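F5/8 type C domain protein (Bacteroides ovatus, PDB 4ZRX) probably hydrolyses alpha-L-fucosyl linkages in glycans, as a putative alpha-L-fucosidase that joins a TIM-barrel catalytic domain to a C-terminal F5/8 type C domain. Local coordinates at residues Asp25-Leu30 with Thr278-Tyr283; Ala241-Pro246 with Lys257-Phe262. One frame throughout, in Å; residues are numbered along the deposited sequence.

Overall arrangement
Contacts 1 and 2 lie about 12 Å apart, centre to centre, on the same side of the chain's centre and within the alpha-L-fucosidase region. They share one sheet: strand 279-290, used by contact 1, is the antiparallel neighbour of strand 241-242, used by contact 2, and the backbone N of Thr242 probably hydrogen-bonds to O of Phe281 at 2.9 Å. Contact 2 is also nested in the long loop that contact 1 closes. In both, the side chains that meet across the segments are apolar. Contact 1 is wholly buried, setting leucines, an alanine and a tryptophan between residues 27-30 and the strand, whereas contact 2 runs from buried valines and Leu244 out to exposed Phe262.

Contact 1. Residues Asp25-Leu30 with Thr278-Tyr283; sequences DMAARL and TELFWY
Leu30 and Leu280 each hold CG anti to the backbone N (chi1 173° and -157°), which brings CD2 of Leu30 to 3.7 Å from CD2 of Leu280, methyl against methyl, while the other Leu280 methyl, CD1, turns to strand 241-242. CD2 of Leu280 also presses on CB of Ala27 at 3.5 Å, tighter than usual for two carbons, and thus touches both Ala27 and Leu30, the first and last residues of a type I beta turn. Leu30 CD2 also reaches the strand backbone, 3.5 Å from C of Phe281. Across from the turn, strand 279-290 runs in the mixed sheet of the TIM-barrel domain, antiparallel to strand 11-13, whose Val12 also packs on Leu280. Trp282 adds the far end of the patch: its CE3 comes within 3.5 Å of Leu30 O, with the oxygen set obliquely to the indole, while its CB sits 4.3 Å from CG of Leu30. Within the turn, Arg29 reaches back to Asp25 in a salt bridge, NH2 to OD1 at 2.7 Å, with the carboxylate oxygen 20° out of the guanidinium plane; Asn6 and Tyr8 take further hydrogen bonds from this arginine.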
ATOM      1  N   ASP A  25     -22.102  16.335 -17.321  1.00 28.82           N
ATOM      2  CA  ASP A  25     -22.370  15.566 -18.539  1.00 29.50           C
ATOM      3  C   ASP A  25     -21.069  15.220 -19.270  1.00 29.22           C
ATOM      4  O   ASP A  25     -20.857  14.088 -19.703  1.00 29.28           O
ATOM      5  CB  ASP A  25     -23.306  16.416 -19.465  1.00 30.92           C
ATOM      6  CG  ASP A  25     -23.775  15.675 -20.683  1.00 32.28           C
ATOM      7  OD1 ASP A  25     -22.997  15.509 -21.626  1.00 34.15           O
ATOM      8  OD2 ASP A  25     -24.977  15.335 -20.743  1.00 34.20           O
HETATM    9  N   MSE A  26     -20.171  16.201 -19.376  1.00 29.10           N
HETATM   10  CA  MSE A  26     -18.909  15.980 -20.028  1.00 29.07           C
HETATM   11  C   MSE A  26     -18.028  15.058 -19.164  1.00 26.70           C
HETATM   12  O   MSE A  26     -17.398  14.126 -19.658  1.00 26.00           O
HETATM   13  CB  MSE A  26     -18.229  17.311 -20.318  1.00 31.98           C
HETATM   14  CG  MSE A  26     -19.033  18.127 -21.357  1.00 34.40           C
HETATM   15 SE   MSE A  26     -18.174  19.829 -21.705  0.75 39.71          SE
HETATM   16  CE  MSE A  26     -16.859  19.217 -22.995  1.00 40.49           C
ATOM     17  N   ALA A  27     -18.020  15.320 -17.873  1.00 25.14           N
ATOM     18  CA  ALA A  27     -17.208  14.500 -16.941  1.00 24.01           C
ATOM     19  C   ALA A  27     -17.557  13.003 -17.026  1.00 23.36           C
ATOM     20  O   ALA A  27     -16.700  12.130 -16.970  1.00 21.92           O
ATOM     21  CB  ALA A  27     -17.419  14.986 -15.491  1.00 23.33           C
ATOM     22  N   ALA A  28     -18.858  12.730 -17.164  1.00 23.64           N
ATOM     23  CA  ALA A  28     -19.361  11.383 -17.232  1.00 22.82           C
ATOM     24  C   ALA A  28     -18.866  10.658 -18.465  1.00 22.98           C
ATOM     25  O   ALA A  28     -18.921   9.422 -18.523  1.00 22.08           O
ATOM     26  CB  ALA A  28     -20.922  11.396 -17.197  1.00 24.05           C
ATOM     27  N   ARG A  29     -18.430  11.400 -19.483  1.00 22.47           N
ATOM     28  CA  ARG A  29     -18.032  10.773 -20.731  1.00 23.23           C
ATOM     29  C   ARG A  29     -16.561  10.869 -21.002  1.00 22.45           C
ATOM     30  O   ARG A  29     -16.098  10.664 -22.122  1.00 22.43           O
ATOM     31  CB  ARG A  29     -18.842  11.398 -21.866  1.00 24.87           C
ATOM     32  CG  ARG A  29     -20.297  11.053 -21.736  1.00 26.30           C
ATOM     33  CD  ARG A  29     -21.127  11.687 -22.832  1.00 28.15           C
ATOM     34  NE  ARG A  29     -21.203  13.128 -22.647  1.00 29.57           N
ATOM     35  CZ  ARG A  29     -20.613  14.039 -23.415  1.00 31.64           C
ATOM     36  NH1 ARG A  29     -19.863  13.701 -24.460  1.00 33.20           N
ATOM     37  NH2 ARG A  29     -20.771  15.324 -23.133  1.00 33.49           N
ATOM     38  N   LEU A  30     -15.794  11.137 -19.942  1.00 21.88           N
ATOM     39  CA  LEU A  30     -14.354  11.134 -19.997  1.00 21.71           C
ATOM     40  C   LEU A  30     -13.842   9.719 -19.741  1.00 20.71           C
ATOM     41  O   LEU A  30     -14.246   9.093 -18.766  1.00 20.69           O
ATOM     42  CB  LEU A  30     -13.818  12.081 -18.948  1.00 21.77           C
ATOM     43  CG  LEU A  30     -12.317  12.137 -18.697  1.00 21.96           C
ATOM     44  CD1 LEU A  30     -11.593  12.645 -19.941  1.00 23.03           C
ATOM     45  CD2 LEU A  30     -12.022  13.036 -17.528  1.00 21.72           C
ATOM     46  N   THR A 278     -11.869  23.927 -14.843  1.00 33.94           N
ATOM     47  CA  THR A 278     -12.098  24.242 -16.273  1.00 34.87           C
ATOM     48  C   THR A 278     -11.732  23.064 -17.172  1.00 32.88           C
ATOM     49  O   THR A 278     -11.839  23.172 -18.393  1.00 33.17           O
ATOM     50  CB  THR A 278     -11.222  25.456 -16.723  1.00 36.60           C
ATOM     51  OG1 THR A 278      -9.844  25.138 -16.483  1.00 38.18           O
ATOM     52  CG2 THR A 278     -11.607  26.719 -15.971  1.00 38.35           C
ATOM     53  N   GLU A 279     -11.225  21.965 -16.588  1.00 30.94           N
ATOM     54  CA  GLU A 279     -10.873  20.807 -17.367  1.00 28.86           C
ATOM     55  C   GLU A 279     -10.818  19.597 -16.453  1.00 27.11           C
ATOM     56  O   GLU A 279     -10.879  19.738 -15.244  1.00 26.61           O
ATOM     57  CB  GLU A 279      -9.558  21.013 -18.104  1.00 29.45           C
ATOM     58  CG  GLU A 279      -8.370  21.421 -17.245  1.00 29.65           C
ATOM     59  CD  GLU A 279      -7.127  21.729 -18.042  1.00 29.76           C
ATOM     60  OE1 GLU A 279      -6.941  21.216 -19.186  1.00 30.20           O
ATOM     61  OE2 GLU A 279      -6.264  22.440 -17.489  1.00 30.66           O
ATOM     62  N   LEU A 280     -10.770  18.422 -17.065  1.00 25.98           N
ATOM     63  CA  LEU A 280     -10.827  17.191 -16.328  1.00 24.17           C
ATOM     64  C   LEU A 280      -9.960  16.168 -17.015  1.00 23.47           C
ATOM     65  O   LEU A 280      -9.818  16.160 -18.243  1.00 24.35           O
ATOM     66  CB  LEU A 280     -12.272  16.713 -16.134  1.00 23.74           C
ATOM     67  CG  LEU A 280     -12.568  15.763 -14.952  1.00 23.06           C
ATOM     68  CD1 LEU A 280     -12.571  16.558 -13.653  1.00 23.00           C
ATOM     69  CD2 LEU A 280     -13.971  15.114 -15.140  1.00 22.88           C
ATOM     70  N   PHE A 281      -9.356  15.313 -16.189  1.00 21.98           N
ATOM     71  CA  PHE A 281      -8.348  14.388 -16.655  1.00 21.43           C
ATOM     72  C   PHE A 281      -8.709  12.966 -16.285  1.00 20.53           C
ATOM     73  O   PHE A 281      -9.102  12.741 -15.147  1.00 19.89           O
ATOM     74  CB  PHE A 281      -6.961  14.726 -16.062  1.00 21.73           C
ATOM     75  CG  PHE A 281      -6.547  16.142 -16.235  1.00 22.64           C
ATOM     76  CD1 PHE A 281      -5.906  16.563 -17.375  1.00 24.42           C
ATOM     77  CD2 PHE A 281      -6.812  17.069 -15.251  1.00 23.87           C
ATOM     78  CE1 PHE A 281      -5.561  17.909 -17.528  1.00 25.49           C
ATOM     79  CE2 PHE A 281      -6.481  18.387 -15.398  1.00 24.71           C
ATOM     80  CZ  PHE A 281      -5.858  18.801 -16.539  1.00 25.58           C
ATOM     81  N   TRP A 282      -8.504  11.994 -17.202  1.00 19.94           N
ATOM     82  CA  TRP A 282      -8.530  10.581 -16.786  1.00 18.94           C
ATOM     83  C   TRP A 282      -7.114  10.305 -16.280  1.00 18.13           C
ATOM     84  O   TRP A 282      -6.102  10.268 -17.040  1.00 18.45           O
ATOM     85  CB  TRP A 282      -8.930   9.597 -17.901  1.00 18.81           C
ATOM     86  CG  TRP A 282      -9.129   8.232 -17.285  1.00 18.05           C
ATOM     87  CD1 TRP A 282      -8.197   7.299 -17.073  1.00 18.03           C
ATOM     88  CD2 TRP A 282     -10.337   7.724 -16.698  1.00 17.85           C
ATOM     89  NE1 TRP A 282      -8.697   6.261 -16.357  1.00 16.77           N
ATOM     90  CE2 TRP A 282     -10.029   6.466 -16.151  1.00 17.25           C
ATOM     91  CE3 TRP A 282     -11.641   8.199 -16.594  1.00 18.60           C
ATOM     92  CZ2 TRP A 282     -10.990   5.657 -15.537  1.00 17.24           C
ATOM     93  CZ3 TRP A 282     -12.606   7.392 -15.961  1.00 18.09           C
ATOM     94  CH2 TRP A 282     -12.256   6.124 -15.455  1.00 17.63           C
ATOM     95  N   TYR A 283      -6.997  10.138 -14.966  1.00 17.89           N
ATOM     96  CA  TYR A 283      -5.663  10.145 -14.310  1.00 17.20           C
ATOM     97  C   TYR A 283      -5.837   9.276 -13.100  1.00 16.83           C
ATOM     98  O   TYR A 283      -6.113   9.755 -12.020  1.00 16.08           O
ATOM     99  CB  TYR A 283      -5.307  11.580 -14.000  1.00 17.79           C
ATOM    100  CG  TYR A 283      -3.898  11.891 -13.532  1.00 17.70           C
ATOM    101  CD1 TYR A 283      -2.777  11.220 -14.063  1.00 17.92           C
ATOM    102  CD2 TYR A 283      -3.671  12.941 -12.645  1.00 18.05           C
ATOM    103  CE1 TYR A 283      -1.495  11.501 -13.640  1.00 17.51           C
ATOM    104  CE2 TYR A 283      -2.348  13.234 -12.211  1.00 18.05           C
ATOM    105  CZ  TYR A 283      -1.277  12.536 -12.748  1.00 18.68           C
ATOM    106  OH  TYR A 283       0.027  12.878 -12.384  1.00 19.49           O
TER

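Contact 2. Residues Ala241-Pro246 with Lys257-Phe262; sequences ATVLTP and KRLGVF
A Schellman motif ends helix 252-259, and the residues on both sides of its glycine pack against the chain that leaves strand 241-242. Leu259, in the last turn, directs CD1 to CB of Val243 at 3.8 Å, with the two side chains crossing obliquely. Gly260 then takes a positive phi of 72°, which turns the chain out of the helix and brings Val261 round to face the same valine; the bond from Gly260 N to O of Lys257 is one of the two that close the motif. CG1 of Val261 meets CG2 of Val243 at 3.9 Å, with these side chains at about a right angle. Val243 thus carries contacts to both Leu259 and Val261, with CG2 close to each.

Leu244, next to Val243, packs on Val261 and the backbone after it. With CG anti to the backbone N (chi1 -172°), its CD1 reaches CG2 of Val261 at 3.7 Å and comes equally near to N of Phe262, so one methyl touches both a side chain and the main chain.

The strand belongs to the mixed sheet of the TIM-barrel domain, and its exit is shaped by an ST turn: Leu244 N donates to OG1 of Thr242 over 3.0 Å, a nearly straight bond at 169°. The same hydroxyl donates to O of Leu268, which ties the turn to the loop before helix 271-274. That helix closes over the valines through Ile273, which touches both Val243 and Val261. Further along, OD1 of Asn256 from helix 252-259 accepts from N of Thr245, a polar tie beside the apolar cluster. Phe262, whose CB points away from the strand exit, marks the exposed margin.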
ATOM      1  N   ALA A 241     -11.677  10.189 -12.953  1.00 18.37           N
ATOM      2  CA  ALA A 241     -11.986  11.378 -13.720  1.00 18.60           C
ATOM      3  C   ALA A 241     -11.814  12.526 -12.696  1.00 19.40           C
ATOM      4  O   ALA A 241     -12.672  12.741 -11.845  1.00 19.43           O
ATOM      5  CB  ALA A 241     -13.441  11.334 -14.257  1.00 20.13           C
ATOM      6  N   THR A 242     -10.673  13.199 -12.746  1.00 19.28           N
ATOM      7  CA  THR A 242     -10.217  14.040 -11.656  1.00 20.02           C
ATOM      8  C   THR A 242      -9.861  15.448 -12.115  1.00 20.96           C
ATOM      9  O   THR A 242      -9.459  15.690 -13.290  1.00 21.82           O
ATOM     10  CB  THR A 242      -8.987  13.397 -10.916  1.00 19.80           C
ATOM     11  OG1 THR A 242      -8.590  14.275  -9.875  1.00 20.45           O
ATOM     12  CG2 THR A 242      -7.796  13.114 -11.860  1.00 20.42           C
ATOM     13  N   VAL A 243     -10.070  16.394 -11.215  1.00 22.05           N
ATOM     14  CA  VAL A 243      -9.662  17.786 -11.434  1.00 22.83           C
ATOM     15  C   VAL A 243      -8.158  17.995 -11.202  1.00 22.93           C
ATOM     16  O   VAL A 243      -7.619  19.085 -11.488  1.00 23.86           O
ATOM     17  CB  VAL A 243     -10.455  18.726 -10.533  1.00 23.63           C
ATOM     18  CG1 VAL A 243     -11.911  18.583 -10.768  1.00 23.67           C
ATOM     19  CG2 VAL A 243     -10.140  18.515  -9.045  1.00 23.52           C
ATOM     20  N   LEU A 244      -7.473  17.014 -10.587  1.00 22.22           N
ATOM     21  CA  LEU A 244      -6.043  17.164 -10.309  1.00 22.12           C
ATOM     22  C   LEU A 244      -5.243  17.209 -11.602  1.00 22.92           C
ATOM     23  O   LEU A 244      -5.303  16.280 -12.373  1.00 22.39           O
ATOM     24  CB  LEU A 244      -5.530  16.063  -9.377  1.00 21.61           C
ATOM     25  CG  LEU A 244      -4.088  16.238  -8.861  1.00 21.50           C
ATOM     26  CD1 LEU A 244      -3.916  17.367  -7.900  1.00 22.51           C
ATOM     27  CD2 LEU A 244      -3.600  14.871  -8.240  1.00 22.09           C
ATOM     28  N   THR A 245      -4.457  18.270 -11.791  1.00 23.25           N
ATOM     29  CA  THR A 245      -3.738  18.488 -13.017  1.00 24.45           C
ATOM     30  C   THR A 245      -2.413  17.728 -12.873  1.00 23.46           C
ATOM     31  O   THR A 245      -1.649  17.970 -11.918  1.00 23.84           O
ATOM     32  CB  THR A 245      -3.472  19.983 -13.283  1.00 25.46           C
ATOM     33  OG1 THR A 245      -4.699  20.696 -13.360  1.00 27.30           O
ATOM     34  CG2 THR A 245      -2.694  20.128 -14.590  1.00 26.95           C
ATOM     35  N   PRO A 246      -2.098  16.853 -13.833  1.00 24.24           N
ATOM     36  CA  PRO A 246      -0.785  16.213 -13.844  1.00 23.95           C
ATOM     37  C   PRO A 246       0.349  17.181 -13.653  1.00 25.68           C
ATOM     38  O   PRO A 246       0.377  18.250 -14.298  1.00 26.08           O
ATOM     39  CB  PRO A 246      -0.733  15.521 -15.210  1.00 23.87           C
ATOM     40  CG  PRO A 246      -2.128  15.121 -15.412  1.00 23.55           C
ATOM     41  CD  PRO A 246      -2.963  16.281 -14.879  1.00 24.58           C
ATOM     42  N   LYS A 257      -3.338  24.795  -7.043  1.00 30.70           N
ATOM     43  CA  LYS A 257      -3.481  25.680  -5.878  1.00 33.11           C
ATOM     44  C   LYS A 257      -4.826  26.390  -5.899  1.00 33.60           C
ATOM     45  O   LYS A 257      -5.502  26.468  -4.867  1.00 33.07           O
ATOM     46  CB  LYS A 257      -2.296  26.693  -5.819  1.00 37.04           C
ATOM     47  CG  LYS A 257      -2.377  27.797  -4.747  1.00 42.00           C
ATOM     48  CD  LYS A 257      -1.731  27.426  -3.395  1.00 45.31           C
ATOM     49  CE  LYS A 257      -1.274  28.728  -2.669  1.00 49.23           C
ATOM     50  NZ  LYS A 257      -0.998  28.594  -1.196  1.00 51.29           N
ATOM     51  N   ARG A 258      -5.245  26.866  -7.070  1.00 34.37           N
ATOM     52  CA  ARG A 258      -6.538  27.534  -7.186  1.00 38.06           C
ATOM     53  C   ARG A 258      -7.680  26.610  -6.801  1.00 35.99           C
ATOM     54  O   ARG A 258      -8.594  27.041  -6.131  1.00 36.11           O
ATOM     55  CB  ARG A 258      -6.736  28.104  -8.599  1.00 42.20           C
ATOM     56  CG  ARG A 258      -8.124  28.680  -8.920  1.00 46.29           C
ATOM     57  CD  ARG A 258      -8.314  28.780 -10.426  1.00 49.88           C
ATOM     58  NE  ARG A 258      -7.318  29.712 -10.960  1.00 55.76           N
ATOM     59  CZ  ARG A 258      -6.348  29.452 -11.855  1.00 59.10           C
ATOM     60  NH1 ARG A 258      -6.204  28.257 -12.425  1.00 57.82           N
ATOM     61  NH2 ARG A 258      -5.526  30.446 -12.223  1.00 62.76           N
ATOM     62  N   LEU A 259      -7.603  25.327  -7.148  1.00 34.20           N
ATOM     63  CA  LEU A 259      -8.691  24.402  -6.774  1.00 32.99           C
ATOM     64  C   LEU A 259      -8.551  23.792  -5.391  1.00 31.23           C
ATOM     65  O   LEU A 259      -9.484  23.154  -4.936  1.00 29.58           O
ATOM     66  CB  LEU A 259      -8.815  23.273  -7.784  1.00 33.16           C
ATOM     67  CG  LEU A 259      -9.178  23.642  -9.222  1.00 35.05           C
ATOM     68  CD1 LEU A 259      -9.515  22.414 -10.011  1.00 34.02           C
ATOM     69  CD2 LEU A 259     -10.281  24.636  -9.295  1.00 38.71           C
ATOM     70  N   GLY A 260      -7.410  23.987  -4.724  1.00 30.45           N
ATOM     71  CA  GLY A 260      -7.170  23.400  -3.415  1.00 27.76           C
ATOM     72  C   GLY A 260      -6.948  21.885  -3.485  1.00 26.51           C
ATOM     73  O   GLY A 260      -7.396  21.174  -2.607  1.00 25.47           O
ATOM     74  N   VAL A 261      -6.269  21.408  -4.531  1.00 24.65           N
ATOM     75  CA  VAL A 261      -6.045  20.002  -4.717  1.00 22.72           C
ATOM     76  C   VAL A 261      -4.539  19.725  -4.818  1.00 21.87           C
ATOM     77  O   VAL A 261      -3.705  20.623  -5.177  1.00 23.87           O
ATOM     78  CB  VAL A 261      -6.763  19.435  -5.957  1.00 21.79           C
ATOM     79  CG1 VAL A 261      -8.231  19.509  -5.741  1.00 22.86           C
ATOM     80  CG2 VAL A 261      -6.366  20.115  -7.235  1.00 22.53           C
ATOM     81  N   PHE A 262      -4.191  18.496  -4.433  1.00 20.40           N
ATOM     82  CA  PHE A 262      -2.800  18.064  -4.414  1.00 20.12           C
ATOM     83  C   PHE A 262      -2.905  16.565  -4.255  1.00 19.28           C
ATOM     84  O   PHE A 262      -4.007  16.058  -3.947  1.00 19.07           O
ATOM     85  CB  PHE A 262      -2.015  18.732  -3.232  1.00 20.59           C
ATOM     86  CG  PHE A 262      -2.761  18.729  -1.923  1.00 19.78           C
ATOM     87  CD1 PHE A 262      -3.673  19.737  -1.591  1.00 20.96           C
ATOM     88  CD2 PHE A 262      -2.598  17.694  -1.025  1.00 19.15           C
ATOM     89  CE1 PHE A 262      -4.396  19.705  -0.332  1.00 21.03           C
ATOM     90  CE2 PHE A 262      -3.281  17.650   0.182  1.00 18.98           C
ATOM     91  CZ  PHE A 262      -4.193  18.652   0.554  1.00 20.46           C
TER